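Local coordinates for uncharacterized protein (Bacteroides caccae, PDB 3NO2) that is of unknown function but folds as a six-bladed beta-propeller, at residues 165-173 with 213-221. Sequence-based numbering, arbitrary orientation.
Sequences GTPFSSAFL and FFVAQLFPL
Phe168 lies across the backbone of Ala216 and fills the hollow beside Phe214. With CG anti to the backbone N (chi1 177°), the ring lies over Ala216. Ala216 CB sits under one face in a CH-pi contact, 3.9 Å from the Phe168 ring centroid. Phe168 CD1 meets Phe214 CE1 at 3.6 Å, near the plane of the Phe214 ring and at its edge. The two ring planes stand at 90°. Thr166 OG1 comes within 3.4 Å of Phe214 CE2, while its hydrogen bond goes to Asp184.

At the other end, the bump is the Pro220 ring. It rests against a hollow lined by Ala171 CB, Phe172 O and Leu173 CD2. The fit is tight, with Ala171 CB 3.5 Å from Pro220 CD.

Between these two patches a water links the segments. It donates to Ser169 OG and accepts from Leu218 N, at 2.9 Å from that nitrogen. Ser169 OG is also hydrogen-bonded to Gln129 OE1.

Strands 169-172 and 214-220 are the first strands of successive four-stranded blades of the six-bladed beta-propeller and run nearly parallel, 11° apart. No direct hydrogen bond joins the segments. The blades therefore meet here mostly through side-chain packing, part of it against peptide atoms, and through one water bridge, not through a shared sheet.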
ATOM      1  N   GLY A 165      -6.933   6.150  13.813  1.00  7.23           N
ATOM      2  CA  GLY A 165      -5.752   5.365  13.673  1.00  6.52           C
ATOM      3  C   GLY A 165      -4.661   6.033  12.874  1.00  7.45           C
ATOM      4  O   GLY A 165      -4.368   7.220  13.030  1.00  7.76           O
ATOM      5  N   THR A 166      -4.018   5.235  12.017  1.00  5.86           N
ATOM      6  CA  THR A 166      -2.877   5.637  11.227  1.00  6.52           C
ATOM      7  C   THR A 166      -3.135   5.238   9.776  1.00  5.98           C
ATOM      8  O   THR A 166      -2.678   4.182   9.291  1.00  6.42           O
ATOM      9  CB  THR A 166      -1.568   5.027  11.783  1.00  6.63           C
ATOM     10  OG1 THR A 166      -1.737   3.629  12.096  1.00  7.83           O
ATOM     11  CG2 THR A 166      -1.156   5.757  13.057  1.00  9.36           C
ATOM     12  N   PRO A 167      -3.858   6.107   9.056  1.00  5.44           N
ATOM     13  CA  PRO A 167      -4.273   5.757   7.685  1.00  5.83           C
ATOM     14  C   PRO A 167      -3.070   5.451   6.779  1.00  5.39           C
ATOM     15  O   PRO A 167      -2.103   6.212   6.733  1.00  5.69           O
ATOM     16  CB  PRO A 167      -5.033   6.971   7.226  1.00  6.22           C
ATOM     17  CG  PRO A 167      -5.626   7.514   8.553  1.00  7.46           C
ATOM     18  CD  PRO A 167      -4.580   7.274   9.583  1.00  6.00           C
ATOM     19  N   PHE A 168      -3.153   4.320   6.071  1.00  5.69           N
ATOM     20  CA  PHE A 168      -2.040   3.714   5.348  1.00  5.29           C
ATOM     21  C   PHE A 168      -2.148   3.768   3.826  1.00  5.65           C
ATOM     22  O   PHE A 168      -1.115   3.859   3.143  1.00  5.62           O
ATOM     23  CB  PHE A 168      -1.889   2.260   5.841  1.00  6.13           C
ATOM     24  CG  PHE A 168      -0.812   1.476   5.133  1.00  5.81           C
ATOM     25  CD1 PHE A 168       0.493   1.484   5.597  1.00  5.66           C
ATOM     26  CD2 PHE A 168      -1.076   0.745   3.997  1.00  4.53           C
ATOM     27  CE1 PHE A 168       1.513   0.791   4.941  1.00  7.14           C
ATOM     28  CE2 PHE A 168      -0.062   0.075   3.349  1.00  4.87           C
ATOM     29  CZ  PHE A 168       1.223   0.125   3.806  1.00  5.64           C
ATOM     30  N   SER A 169      -3.358   3.683   3.272  1.00  5.51           N
ATOM     31  CA  SER A 169      -3.545   3.544   1.847  1.00  5.47           C
ATOM     32  C   SER A 169      -4.994   3.781   1.499  1.00  5.72           C
ATOM     33  O   SER A 169      -5.859   3.815   2.429  1.00  8.43           O
ATOM     34  CB  SER A 169      -3.112   2.150   1.414  1.00  6.34           C
ATOM     35  OG  SER A 169      -3.235   1.995  -0.004  1.00  5.38           O
ATOM     36  N   SER A 170      -5.287   3.923   0.219  1.00  5.99           N
ATOM     37  CA  SER A 170      -6.659   3.934  -0.279  1.00  6.64           C
ATOM     38  C   SER A 170      -6.717   3.043  -1.518  1.00  7.16           C
ATOM     39  O   SER A 170      -5.723   2.868  -2.213  1.00  7.04           O
ATOM     40  CB  SER A 170      -7.098   5.357  -0.613  1.00  8.45           C
ATOM     41  OG  SER A 170      -6.409   5.922  -1.681  1.00  9.66           O
ATOM     42  N   ALA A 171      -7.901   2.543  -1.796  1.00  6.81           N
ATOM     43  CA  ALA A 171      -8.132   1.750  -3.011  1.00  7.16           C
ATOM     44  C   ALA A 171      -9.568   1.977  -3.470  1.00  9.37           C
ATOM     45  O   ALA A 171     -10.473   2.173  -2.675  1.00 11.15           O
ATOM     46  CB  ALA A 171      -7.926   0.237  -2.769  1.00  9.09           C
ATOM     47  N   PHE A 172      -9.770   1.991  -4.776  1.00 11.45           N
ATOM     48  CA  PHE A 172     -11.072   2.318  -5.337  1.00 12.58           C
ATOM     49  C   PHE A 172     -11.932   1.083  -5.573  1.00 12.35           C
ATOM     50  O   PHE A 172     -11.447  -0.007  -5.906  1.00 14.75           O
ATOM     51  CB  PHE A 172     -10.851   3.063  -6.643  1.00 13.93           C
ATOM     52  CG  PHE A 172     -10.143   4.348  -6.443  1.00 13.71           C
ATOM     53  CD1 PHE A 172     -10.759   5.410  -5.785  1.00 16.64           C
ATOM     54  CD2 PHE A 172      -8.818   4.496  -6.865  1.00 16.45           C
ATOM     55  CE1 PHE A 172     -10.064   6.600  -5.577  1.00 20.56           C
ATOM     56  CE2 PHE A 172      -8.141   5.677  -6.640  1.00 18.24           C
ATOM     57  CZ  PHE A 172      -8.746   6.710  -6.002  1.00 17.14           C
ATOM     58  N   LEU A 173     -13.227   1.279  -5.386  1.00 15.41           N
ATOM     59  CA  LEU A 173     -14.247   0.287  -5.690  1.00 16.92           C
ATOM     60  C   LEU A 173     -14.872   0.605  -7.050  1.00 21.33           C
ATOM     61  O   LEU A 173     -14.774   1.739  -7.543  1.00 19.65           O
ATOM     62  CB  LEU A 173     -15.324   0.279  -4.619  1.00 19.02           C
ATOM     63  CG  LEU A 173     -14.863   0.014  -3.183  1.00 13.78           C
ATOM     64  CD1 LEU A 173     -16.058   0.093  -2.229  1.00 21.93           C
ATOM     65  CD2 LEU A 173     -14.181  -1.371  -3.195  1.00 17.13           C
ATOM     66  N   PHE A 213      -4.857  -6.569  12.980  1.00  6.77           N
ATOM     67  CA  PHE A 213      -3.772  -5.865  13.679  1.00  6.62           C
ATOM     68  C   PHE A 213      -3.601  -4.493  13.013  1.00  6.99           C
ATOM     69  O   PHE A 213      -4.513  -3.678  13.112  1.00  7.56           O
ATOM     70  CB  PHE A 213      -2.538  -6.758  13.670  1.00  6.91           C
ATOM     71  CG  PHE A 213      -2.704  -7.970  14.551  1.00  7.24           C
ATOM     72  CD1 PHE A 213      -2.369  -7.888  15.895  1.00 13.39           C
ATOM     73  CD2 PHE A 213      -3.298  -9.110  14.121  1.00  8.99           C
ATOM     74  CE1 PHE A 213      -2.571  -8.996  16.758  1.00 16.71           C
ATOM     75  CE2 PHE A 213      -3.485 -10.189  14.977  1.00 10.91           C
ATOM     76  CZ  PHE A 213      -3.129 -10.127  16.258  1.00 14.09           C
ATOM     77  N   PHE A 214      -2.506  -4.248  12.282  1.00  6.06           N
ATOM     78  CA  PHE A 214      -2.381  -2.985  11.545  1.00  5.46           C
ATOM     79  C   PHE A 214      -2.946  -3.252  10.172  1.00  6.36           C
ATOM     80  O   PHE A 214      -2.406  -4.068   9.413  1.00  6.15           O
ATOM     81  CB  PHE A 214      -0.896  -2.593  11.479  1.00  6.09           C
ATOM     82  CG  PHE A 214      -0.599  -1.324  10.726  1.00  6.38           C
ATOM     83  CD1 PHE A 214      -0.616  -1.315   9.347  1.00  6.86           C
ATOM     84  CD2 PHE A 214      -0.302  -0.158  11.411  1.00  7.47           C
ATOM     85  CE1 PHE A 214      -0.354  -0.147   8.661  1.00  6.49           C
ATOM     86  CE2 PHE A 214      -0.013   0.997  10.730  1.00  6.34           C
ATOM     87  CZ  PHE A 214      -0.048   1.036   9.374  1.00  6.68           C
ATOM     88  N   VAL A 215      -4.018  -2.572   9.827  1.00  5.65           N
ATOM     89  CA  VAL A 215      -4.696  -2.759   8.532  1.00  4.92           C
ATOM     90  C   VAL A 215      -3.895  -1.946   7.511  1.00  5.30           C
ATOM     91  O   VAL A 215      -3.944  -0.704   7.493  1.00  5.80           O
ATOM     92  CB  VAL A 215      -6.169  -2.413   8.545  1.00  5.22           C
ATOM     93  CG1 VAL A 215      -6.779  -2.550   7.141  1.00  7.20           C
ATOM     94  CG2 VAL A 215      -6.895  -3.281   9.561  1.00  7.17           C
ATOM     95  N   ALA A 216      -3.091  -2.663   6.723  1.00  5.21           N
ATOM     96  CA  ALA A 216      -2.172  -2.110   5.703  1.00  5.11           C
ATOM     97  C   ALA A 216      -2.904  -2.177   4.342  1.00  4.83           C
ATOM     98  O   ALA A 216      -4.113  -1.923   4.249  1.00  5.91           O
ATOM     99  CB  ALA A 216      -0.805  -2.771   5.764  1.00  5.80           C
ATOM    100  N   GLN A 217      -2.236  -2.531   3.255  1.00  5.49           N
ATOM    101  CA  GLN A 217      -2.873  -2.367   1.960  1.00  4.65           C
ATOM    102  C   GLN A 217      -4.115  -3.240   1.820  1.00  5.78           C
ATOM    103  O   GLN A 217      -4.126  -4.436   2.196  1.00  5.40           O
ATOM    104  CB  GLN A 217      -1.902  -2.674   0.818  1.00  6.02           C
ATOM    105  CG  GLN A 217      -2.404  -2.225  -0.551  1.00  5.71           C
ATOM    106  CD  GLN A 217      -1.366  -2.350  -1.642  1.00  5.25           C
ATOM    107  OE1 GLN A 217      -0.191  -2.625  -1.357  1.00  5.71           O
ATOM    108  NE2 GLN A 217      -1.762  -2.079  -2.891  1.00  6.41           N
ATOM    109  N   LEU A 218      -5.116  -2.644   1.184  1.00  6.08           N
ATOM    110  CA  LEU A 218      -6.357  -3.291   0.764  1.00  5.22           C
ATOM    111  C   LEU A 218      -6.350  -3.384  -0.750  1.00  7.15           C
ATOM    112  O   LEU A 218      -6.050  -2.377  -1.420  1.00  7.16           O
ATOM    113  CB  LEU A 218      -7.534  -2.435   1.226  1.00  6.69           C
ATOM    114  CG  LEU A 218      -7.584  -2.086   2.725  1.00  6.67           C
ATOM    115  CD1 LEU A 218      -8.755  -1.087   2.956  1.00  8.90           C
ATOM    116  CD2 LEU A 218      -7.741  -3.323   3.577  1.00  8.55           C
ATOM    117  N   PHE A 219      -6.693  -4.549  -1.308  1.00  7.14           N
ATOM    118  CA  PHE A 219      -6.670  -4.749  -2.726  1.00  6.95           C
ATOM    119  C   PHE A 219      -8.002  -5.342  -3.163  1.00  7.80           C
ATOM    120  O   PHE A 219      -8.239  -6.542  -3.054  1.00  7.71           O
ATOM    121  CB  PHE A 219      -5.488  -5.626  -3.184  1.00  7.33           C
ATOM    122  CG  PHE A 219      -5.151  -5.435  -4.629  1.00 10.24           C
ATOM    123  CD1 PHE A 219      -5.903  -6.026  -5.602  1.00 12.98           C
ATOM    124  CD2 PHE A 219      -4.088  -4.648  -4.968  1.00 10.88           C
ATOM    125  CE1 PHE A 219      -5.569  -5.799  -6.965  1.00 13.62           C
ATOM    126  CE2 PHE A 219      -3.781  -4.414  -6.317  1.00 15.19           C
ATOM    127  CZ  PHE A 219      -4.545  -4.972  -7.261  1.00 13.24           C
ATOM    128  N   PRO A 220      -8.884  -4.476  -3.670  1.00  8.99           N
ATOM    129  CA  PRO A 220     -10.205  -4.976  -4.163  1.00 10.23           C
ATOM    130  C   PRO A 220     -10.083  -5.899  -5.362  1.00 11.58           C
ATOM    131  O   PRO A 220      -9.225  -5.688  -6.209  1.00 12.09           O
ATOM    132  CB  PRO A 220     -10.925  -3.677  -4.573  1.00 11.09           C
ATOM    133  CG  PRO A 220     -10.311  -2.612  -3.703  1.00 11.17           C
ATOM    134  CD  PRO A 220      -8.855  -2.992  -3.575  1.00  8.68           C
ATOM    135  N   LEU A 221     -10.931  -6.924  -5.354  1.00 12.35           N
ATOM    136  CA  LEU A 221     -10.953  -7.973  -6.365  1.00 13.59           C
ATOM    137  C   LEU A 221     -12.247  -7.887  -7.164  1.00 16.22           C
ATOM    138  O   LEU A 221     -13.270  -7.431  -6.668  1.00 16.05           O
ATOM    139  CB  LEU A 221     -10.788  -9.340  -5.728  1.00 12.15           C
ATOM    140  CG  LEU A 221      -9.482  -9.498  -4.965  1.00 13.85           C
ATOM    141  CD1 LEU A 221      -9.528 -10.740  -4.062  1.00 18.37           C
ATOM    142  CD2 LEU A 221      -8.314  -9.489  -5.956  1.00 16.57           C
TER
HETATM  143  O   HOH W   1      -5.272   0.065   0.029  1.00  7.86           O